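Local coordinates for RegF protein (Neisseria gonorrhoeae, PDB 4HOJ) that binds glutathione and calcium ions and, as a glutathione transferase homologue also called stringent starvation protein A, is of uncertain catalytic function, at residues R98-K101 with E102-H106; L160-L163 with D164-V168; N105-Q108 with V109-P113; E119-K122 with A123-A126. All coordinates share one frame; numbering follows the deposited sequence.

Contact 1: R98-K101 with E102-H106; sequences RMEK and ELFNH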
# COMPACT_ATOMS: atom_id res chain seq x y z
N ARG A 98 -5.53 3.97 -4.46
CA ARG A 98 -6.11 5.29 -4.65
C ARG A 98 -7.17 5.62 -3.60
O ARG A 98 -7.27 6.78 -3.21
CB ARG A 98 -6.67 5.41 -6.05
CG ARG A 98 -5.49 5.44 -7.07
CD ARG A 98 -5.84 5.97 -8.43
NE ARG A 98 -6.48 7.27 -8.33
CZ ARG A 98 -7.26 7.77 -9.27
NH1 ARG A 98 -7.39 7.10 -10.43
NH2 ARG A 98 -7.84 8.95 -9.07
N MET A 99 -7.98 4.65 -3.16
CA MET A 99 -8.91 4.94 -2.05
C MET A 99 -8.17 5.32 -0.79
O MET A 99 -8.59 6.23 -0.07
CB MET A 99 -9.83 3.77 -1.78
CG MET A 99 -10.77 3.44 -2.93
SD MET A 99 -12.15 2.45 -2.38
CE MET A 99 -11.30 0.91 -2.02
N GLU A 100 -7.03 4.70 -0.48
CA GLU A 100 -6.29 5.05 0.71
C GLU A 100 -5.79 6.43 0.62
O GLU A 100 -5.81 7.19 1.60
CB GLU A 100 -5.11 4.09 1.05
CG GLU A 100 -5.38 2.73 1.76
CD GLU A 100 -6.54 2.61 2.84
OE1 GLU A 100 -6.36 2.30 4.05
OE2 GLU A 100 -7.60 2.78 2.38
N LYS A 101 -5.31 6.83 -0.56
CA LYS A 101 -4.66 8.13 -0.71
C LYS A 101 -5.64 9.30 -0.91
O LYS A 101 -5.30 10.44 -0.61
CB LYS A 101 -3.70 8.06 -1.91
CG LYS A 101 -3.02 9.37 -2.29
CD LYS A 101 -1.84 9.12 -3.22
CE LYS A 101 -1.25 10.43 -3.67
NZ LYS A 101 0.02 10.30 -4.42
N GLU A 102 -6.83 8.99 -1.43
CA GLU A 102 -7.77 10.05 -1.86
C GLU A 102 -9.08 10.07 -1.09
O GLU A 102 -9.84 11.06 -1.19
CB GLU A 102 -8.09 9.89 -3.36
CG GLU A 102 -6.85 9.92 -4.23
CD GLU A 102 -7.12 9.50 -5.65
OE1 GLU A 102 -8.29 9.45 -6.06
OE2 GLU A 102 -6.13 9.18 -6.35
N LEU A 103 -9.40 9.01 -0.36
CA LEU A 103 -10.63 8.97 0.46
C LEU A 103 -10.31 8.74 1.92
O LEU A 103 -10.76 9.50 2.79
CB LEU A 103 -11.57 7.86 -0.02
CG LEU A 103 -12.24 8.07 -1.38
CD1 LEU A 103 -13.00 6.80 -1.73
CD2 LEU A 103 -13.20 9.29 -1.36
N PHE A 104 -9.51 7.73 2.21
CA PHE A 104 -9.30 7.33 3.61
C PHE A 104 -8.33 8.24 4.33
O PHE A 104 -8.30 8.24 5.57
CB PHE A 104 -9.04 5.82 3.75
CG PHE A 104 -10.29 5.02 3.56
CD1 PHE A 104 -10.72 4.66 2.28
CD2 PHE A 104 -11.12 4.71 4.64
CE1 PHE A 104 -11.89 4.00 2.08
CE2 PHE A 104 -12.31 3.99 4.48
CZ PHE A 104 -12.70 3.64 3.17
N ASN A 105 -7.55 9.01 3.59
CA ASN A 105 -6.77 10.08 4.24
C ASN A 105 -7.72 11.08 4.89
O ASN A 105 -7.52 11.52 6.01
CB ASN A 105 -5.87 10.74 3.22
CG ASN A 105 -6.64 11.33 2.05
OD1 ASN A 105 -7.59 10.73 1.53
ND2 ASN A 105 -6.23 12.56 1.62
N HIS A 106 -8.81 11.40 4.20
CA HIS A 106 -9.82 12.31 4.77
C HIS A 106 -10.58 11.67 5.92
O HIS A 106 -10.89 12.36 6.90
CB HIS A 106 -10.81 12.76 3.68
CG HIS A 106 -10.12 13.45 2.53
ND1 HIS A 106 -9.50 14.68 2.67
CD2 HIS A 106 -9.97 13.07 1.24
CE1 HIS A 106 -8.95 15.00 1.51
NE2 HIS A 106 -9.22 14.06 0.62
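Arg-98 and Glu-102, one helical turn apart, join in a salt bridge. The arginine chain is extended at chi2 and bends at chi3 (53°), which swings the guanidinium edge toward the carboxylate. Glu-102 OE1 receives Arg-98 NH2 at 3.1 Å on its syn lone pair, with the oxygen somewhat out of the guanidinium plane. Arg-98 NE reaches Glu-102 OE2 at 2.8 Å, although the position of that oxygen is doubtful. A long arginine and an extended glutamate suit this partly exposed place, where Pro-48 of the second subunit packs on Arg-98.

The backbone bonds change their spacing here. Glu-102 N still follows the four-residue pattern to Arg-98 O, but Met-99 O is gripped by two donors, Leu-103 N and Phe-104 N, each at 2.9 Å. Phe-104 N lies five residues on, as does Asn-105 N in its weak bond to Glu-100 O. This widened turn is the junction at which helix 86-102 gives way to helix 104-111 in the all-helical domain of the glutathione transferase fold.

Apolar contacts fill the buried side. Met-99 CG lies 4.2 Å from Leu-103 CD1, and Met-99 CB is 4.3 Å from Phe-104 CD1, while Leu-156 and Leu-159 of helix 151-161 cover the methionine and the ring respectively.

A charged group borders the same ring. Glu-100 OE2 is 3.6 Å from Phe-104 CB, its carboxylate plane turned 38° from the ring; Arg-17 salt-bridges this oxygen and makes a cation-pi contact with Phe-104, and bound glutathione touches Glu-100.

Contact 2: L160-L163 with D164-V168; sequences LWRL and DHYDV. With CA (calcium ion), chain B.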
# COMPACT_ATOMS: atom_id res chain seq x y z
N LEU A 160 -18.81 4.07 3.50
CA LEU A 160 -20.20 4.26 3.06
C LEU A 160 -21.20 4.07 4.20
O LEU A 160 -22.20 4.79 4.24
CB LEU A 160 -20.52 3.27 1.90
CG LEU A 160 -19.58 3.41 0.70
CD1 LEU A 160 -19.98 2.43 -0.42
CD2 LEU A 160 -19.62 4.81 0.21
N TRP A 161 -20.90 3.17 5.15
CA TRP A 161 -21.78 3.01 6.30
C TRP A 161 -21.86 4.31 7.10
O TRP A 161 -22.91 4.59 7.68
CB TRP A 161 -21.20 1.90 7.17
CG TRP A 161 -22.06 1.62 8.36
CD1 TRP A 161 -21.75 1.94 9.64
CD2 TRP A 161 -23.36 1.01 8.39
NE1 TRP A 161 -22.80 1.61 10.48
CE2 TRP A 161 -23.77 1.00 9.74
CE3 TRP A 161 -24.22 0.49 7.41
CZ2 TRP A 161 -25.02 0.49 10.13
CZ3 TRP A 161 -25.44 -0.05 7.81
CH2 TRP A 161 -25.81 -0.04 9.16
N ARG A 162 -20.77 5.09 7.11
CA ARG A 162 -20.60 6.27 7.94
C ARG A 162 -20.96 7.56 7.25
O ARG A 162 -20.72 8.62 7.86
CB ARG A 162 -19.13 6.34 8.46
CG ARG A 162 -18.85 5.31 9.56
CD ARG A 162 -17.31 5.13 9.75
NE ARG A 162 -17.02 4.33 10.92
CZ ARG A 162 -17.15 3.01 11.02
NH1 ARG A 162 -17.57 2.31 9.94
NH2 ARG A 162 -16.80 2.36 12.13
N LEU A 163 -21.60 7.54 6.07
CA LEU A 163 -21.86 8.85 5.44
C LEU A 163 -22.75 9.74 6.28
O LEU A 163 -22.46 10.95 6.42
CB LEU A 163 -22.43 8.74 4.05
CG LEU A 163 -21.54 7.97 3.07
CD1 LEU A 163 -22.22 7.85 1.72
CD2 LEU A 163 -20.18 8.62 2.95
N ASP A 164 -23.81 9.20 6.91
CA ASP A 164 -24.63 10.02 7.80
C ASP A 164 -23.82 10.47 9.03
O ASP A 164 -23.87 11.68 9.43
CB ASP A 164 -25.89 9.23 8.20
CG ASP A 164 -26.88 10.05 9.03
OD1 ASP A 164 -26.72 11.27 9.28
OD2 ASP A 164 -27.91 9.45 9.44
N HIS A 165 -23.09 9.55 9.66
CA HIS A 165 -22.29 9.86 10.84
C HIS A 165 -21.33 11.02 10.56
O HIS A 165 -21.18 11.93 11.38
CB HIS A 165 -21.55 8.57 11.27
CG HIS A 165 -20.54 8.75 12.36
ND1 HIS A 165 -20.89 9.10 13.64
CD2 HIS A 165 -19.19 8.67 12.34
CE1 HIS A 165 -19.80 9.20 14.38
NE2 HIS A 165 -18.75 8.94 13.62
N TYR A 166 -20.66 10.97 9.40
CA TYR A 166 -19.71 11.99 8.99
C TYR A 166 -20.35 13.24 8.38
O TYR A 166 -19.65 14.19 8.03
CB TYR A 166 -18.76 11.41 7.94
CG TYR A 166 -17.75 10.37 8.45
CD1 TYR A 166 -17.24 10.40 9.72
CD2 TYR A 166 -17.28 9.42 7.57
CE1 TYR A 166 -16.27 9.47 10.17
CE2 TYR A 166 -16.29 8.48 8.00
CZ TYR A 166 -15.82 8.51 9.24
OH TYR A 166 -14.88 7.60 9.67
N ASP A 167 -21.67 13.25 8.25
CA ASP A 167 -22.39 14.37 7.63
C ASP A 167 -21.92 14.66 6.19
O ASP A 167 -21.89 15.80 5.74
CB ASP A 167 -22.31 15.64 8.50
CG ASP A 167 -22.93 15.45 9.91
OD1 ASP A 167 -23.86 14.64 10.04
OD2 ASP A 167 -22.54 16.11 10.89
N VAL A 168 -21.59 13.59 5.48
CA VAL A 168 -21.18 13.69 4.09
C VAL A 168 -22.43 13.72 3.25
O VAL A 168 -23.30 12.87 3.37
CB VAL A 168 -20.34 12.49 3.68
CG1 VAL A 168 -20.16 12.46 2.11
CG2 VAL A 168 -18.98 12.56 4.36
CA CA B . -25.64 13.07 10.01
O HOH W 1 -23.72 6.78 9.17
O HOH W 2 -24.39 12.96 12.28
O HOH W 3 -25.95 13.94 7.81
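Arg-162 lays the root of its side chain over one face of the Tyr-166 ring. Arg-162 CB is 3.9 Å from the centroid of the Tyr-166 ring and only 26° off the normal, a CH-pi contact, and CD continues along the ring toward the hydroxyl. The straight run from CG to NE carries the guanidinium past the phenol, and the two planes end 44° apart. Both polar ends are held elsewhere: Arg-162 NH2 by Glu-198 in a salt bridge and by Thr-11 O, Tyr-166 OH by Glu-111. The aromatic ring thus offers a flat surface for the aliphatic part of a buried arginine.

Beneath this pair, Tyr-166 N bonds to Arg-162 O at 2.8 Å. The next carbonyl, Leu-163 O, receives Val-168 N at 2.9 Å, and inside that loop Asp-167 N returns to Asp-164 O. With Asp-167 in the left-handed helical region, these two bonds form a Schellman motif, closing a single helical turn. Its usual apolar clasp is present: Leu-163 CD2 and Val-168 CG1 meet at 3.9 Å, their branches slanting across one another.

The aspartates face a calcium ion. Asp-164 binds it twice, through OD1 at 2.2 Å and its carbonyl O at 2.3 Å, and Asp-167 OD1 joins at 2.4 Å; two waters add further ligands. Asp-164 O and Asp-167 OD1 are both acceptors and lie only 3.0 Å apart, so the metal's positive charge probably offsets their repulsion and secures the turn that the backbone bonds have already shaped.

Contact 3: N105-Q108 with V109-P113; sequences NHVQ and VLENP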
# COMPACT_ATOMS: atom_id res chain seq x y z
N ASN A 105 -7.55 9.01 3.59
CA ASN A 105 -6.77 10.08 4.24
C ASN A 105 -7.72 11.08 4.89
O ASN A 105 -7.52 11.52 6.01
CB ASN A 105 -5.87 10.74 3.22
CG ASN A 105 -6.64 11.33 2.05
OD1 ASN A 105 -7.59 10.73 1.53
ND2 ASN A 105 -6.23 12.56 1.62
N HIS A 106 -8.81 11.40 4.20
CA HIS A 106 -9.82 12.31 4.77
C HIS A 106 -10.58 11.67 5.92
O HIS A 106 -10.89 12.36 6.90
CB HIS A 106 -10.81 12.76 3.68
CG HIS A 106 -10.12 13.45 2.53
ND1 HIS A 106 -9.50 14.68 2.67
CD2 HIS A 106 -9.97 13.07 1.24
CE1 HIS A 106 -8.95 15.00 1.51
NE2 HIS A 106 -9.22 14.06 0.62
N VAL A 107 -10.84 10.36 5.81
CA VAL A 107 -11.47 9.62 6.92
C VAL A 107 -10.60 9.75 8.17
O VAL A 107 -11.11 9.98 9.26
CB VAL A 107 -11.66 8.15 6.52
CG1 VAL A 107 -12.04 7.28 7.78
CG2 VAL A 107 -12.70 8.08 5.42
N GLN A 108 -9.27 9.63 8.03
CA GLN A 108 -8.44 9.78 9.23
C GLN A 108 -8.56 11.14 9.89
O GLN A 108 -8.45 11.25 11.12
CB GLN A 108 -6.96 9.48 8.90
CG GLN A 108 -6.76 7.98 8.54
CD GLN A 108 -5.33 7.63 8.17
OE1 GLN A 108 -4.42 7.80 8.99
NE2 GLN A 108 -5.11 7.23 6.92
N VAL A 109 -8.73 12.19 9.07
CA VAL A 109 -8.94 13.54 9.61
C VAL A 109 -10.26 13.62 10.40
O VAL A 109 -10.30 14.15 11.49
CB VAL A 109 -8.91 14.62 8.50
CG1 VAL A 109 -9.20 16.01 9.11
CG2 VAL A 109 -7.56 14.66 7.77
N LEU A 110 -11.33 13.04 9.86
CA LEU A 110 -12.62 13.04 10.53
C LEU A 110 -12.55 12.23 11.79
O LEU A 110 -13.30 12.49 12.72
CB LEU A 110 -13.69 12.45 9.61
CG LEU A 110 -13.99 13.32 8.38
CD1 LEU A 110 -15.21 12.81 7.66
CD2 LEU A 110 -14.24 14.76 8.83
N GLU A 111 -11.68 11.22 11.84
CA GLU A 111 -11.54 10.38 13.03
C GLU A 111 -10.62 10.94 14.11
O GLU A 111 -10.59 10.44 15.23
CB GLU A 111 -11.02 8.98 12.64
CG GLU A 111 -12.04 8.07 11.86
CD GLU A 111 -13.21 7.67 12.74
OE1 GLU A 111 -13.03 7.40 13.92
OE2 GLU A 111 -14.31 7.64 12.19
N ASN A 112 -9.87 11.97 13.74
CA ASN A 112 -8.89 12.56 14.64
C ASN A 112 -9.56 13.60 15.54
O ASN A 112 -9.93 14.67 15.05
CB ASN A 112 -7.79 13.19 13.79
CG ASN A 112 -6.70 13.82 14.61
OD1 ASN A 112 -6.70 13.74 15.85
ND2 ASN A 112 -5.75 14.45 13.92
N PRO A 113 -9.67 13.32 16.85
CA PRO A 113 -10.34 14.24 17.77
C PRO A 113 -9.63 15.59 17.83
O PRO A 113 -10.23 16.62 18.14
CB PRO A 113 -10.21 13.54 19.12
CG PRO A 113 -10.01 12.11 18.80
CD PRO A 113 -9.23 12.08 17.53
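Glu-111 starts its side chain against Val-107: Glu-111 CB lies 3.5 Å from Val-107 O, and Glu-111 CG comes to 3.4 Å from that same oxygen. Glu-111 CG also rests 4.2 Å from Val-107 CG1, the two side chains running side by side in the same direction. At chi2 (-67°) the chain bends and carries the carboxylate away from the helix, to where OE2 makes its hydrogen bond with Tyr-166 OH. Glutamate suits this place because its methylenes can lie along a valine while its end takes a polar partner.

The backbone beneath belongs to helix 104-111. Glu-111 N bonds to Val-107 O at 2.9 Å and only weakly to Gln-108 O, and Leu-110 N reaches His-106 O at 3.1 Å. Asn-112 N closes a shorter loop on Val-109 O at 3.2 Å, and the side chain of the same asparagine, through OD1, accepts Ala-114 N. Leu-110 CG sits 3.6 Å from His-106 O, its branched end packing on Gln-120 and Tyr-166.

Val-107 and Glu-111 pack on Pro-13, and Val-107 and Gln-108 on Phe-14, both of helix 13-25 and both lining the glutathione pocket, whereas His-106 and Leu-110 face helix 117-134.

Contact 4: E119-K122 with A123-A126; sequences EQAK and AREA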
# COMPACT_ATOMS: atom_id res chain seq x y z
N GLU A 119 -10.22 21.78 9.15
CA GLU A 119 -9.67 20.60 8.51
C GLU A 119 -10.74 19.54 8.29
O GLU A 119 -10.79 18.87 7.24
CB GLU A 119 -8.53 20.02 9.35
CG GLU A 119 -7.38 21.04 9.53
CD GLU A 119 -6.45 20.76 10.72
OE1 GLU A 119 -5.39 21.42 10.81
OE2 GLU A 119 -6.76 19.88 11.56
N GLN A 120 -11.61 19.37 9.27
CA GLN A 120 -12.63 18.34 9.17
C GLN A 120 -13.69 18.72 8.14
O GLN A 120 -14.18 17.85 7.40
CB GLN A 120 -13.23 18.04 10.55
CG GLN A 120 -12.18 17.39 11.45
CD GLN A 120 -12.75 16.91 12.78
OE1 GLN A 120 -13.64 17.55 13.37
NE2 GLN A 120 -12.20 15.81 13.29
N ALA A 121 -13.99 20.01 8.03
CA ALA A 121 -14.91 20.45 6.99
C ALA A 121 -14.35 20.17 5.59
O ALA A 121 -15.06 19.69 4.72
CB ALA A 121 -15.23 21.96 7.17
N LYS A 122 -13.07 20.48 5.38
CA LYS A 122 -12.42 20.17 4.10
C LYS A 122 -12.45 18.67 3.82
O LYS A 122 -12.71 18.25 2.68
CB LYS A 122 -11.00 20.71 4.07
CG LYS A 122 -10.97 22.21 4.30
CD LYS A 122 -9.74 22.91 3.71
CE LYS A 122 -8.45 22.24 4.12
NZ LYS A 122 -7.30 23.17 3.92
N ALA A 123 -12.18 17.86 4.85
CA ALA A 123 -12.21 16.40 4.65
C ALA A 123 -13.58 15.88 4.26
O ALA A 123 -13.70 15.03 3.39
CB ALA A 123 -11.69 15.66 5.90
N ARG A 124 -14.62 16.36 4.94
CA ARG A 124 -15.98 15.97 4.67
C ARG A 124 -16.35 16.36 3.24
O ARG A 124 -16.94 15.54 2.49
CB ARG A 124 -16.86 16.69 5.70
CG ARG A 124 -18.34 16.44 5.71
CD ARG A 124 -18.95 17.14 6.93
NE ARG A 124 -18.35 16.70 8.21
CZ ARG A 124 -17.67 17.47 9.06
NH1 ARG A 124 -17.48 18.76 8.82
NH2 ARG A 124 -17.18 16.94 10.18
N GLU A 125 -15.98 17.56 2.84
CA GLU A 125 -16.23 18.01 1.49
C GLU A 125 -15.53 17.13 0.47
O GLU A 125 -16.12 16.74 -0.55
CB GLU A 125 -15.69 19.43 1.38
CG GLU A 125 -15.87 20.07 0.03
CD GLU A 125 -17.18 20.83 -0.05
OE1 GLU A 125 -18.11 20.47 0.72
OE2 GLU A 125 -17.28 21.78 -0.86
N ALA A 126 -14.26 16.82 0.74
CA ALA A 126 -13.50 16.02 -0.22
C ALA A 126 -14.03 14.62 -0.37
O ALA A 126 -14.02 14.05 -1.45
CB ALA A 126 -12.01 16.01 0.14
O HOH W 4 -15.75 18.99 12.53
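Gln-120 O takes the backbone N of Arg-124 at 2.9 Å, and the guanidinium of the same arginine folds back above it. This is a regular stretch of alpha-helix, part of helix 117-134 in the helical domain of the glutathione transferase fold. Its neighbouring bonds repeat the pattern, Ala-123 N to Glu-119 O at 2.9 Å and Glu-125 N to Ala-121 O at 3.0 Å.

Arg-124 owes its shape to a bend at chi3 (-57°), which turns the chain back toward the preceding turn. Gln-120 O then lies 3.7 Å above the Arg-124 guanidinium plane, offset toward the rim, and Arg-124 NH1 is 3.6 Å from Ala-121 CA. The small alanine lets the flat group come down close to the helix. Arg-124 NE meanwhile bonds to Tyr-166 O, tying the helix to the loop that holds calcium.

Two further alanines serve a different side: Ala-123 and Ala-126 are short enough for His-106 of helix 104-111 to pack against them. Glu-119 OE2 accepts Ala-116 N near the start of the helix, consistent with half of a capping box, and Gln-120 NE2 bonds to Val-109 O. The amide's other end is linked to the arginine by a water, which donates to Gln-120 OE1 at 2.7 Å and sits in the guanidinium plane at its edge, weakly bonded to Arg-124 NH2 at 3.4 Å.

How the contacts relate
Contacts 1 and 3 share Asn-105 and His-106, their centres about 10 Å apart: contact 1 leads from helix 86-102 into helix 104-111, which contact 3 continues. Contact 1 lines the glutathione pocket through Glu-100, and in contact 3 the side chain of Gln-108 comes within about 4 Å of the bound glutathione. Contact 4 backs this helix: Gln-120 NE2 reaches Val-109 O at 3.1 Å, and His-106 NE2 is 3.4 Å from Ala-126 CB. Tyr-166 of contact 2 joins both helices, its OH 2.6 Å from Glu-111 OE2 and its O 2.8 Å from Arg-124 NE. Packing and hydrogen bonds therefore run from the calcium loop to the pocket wall.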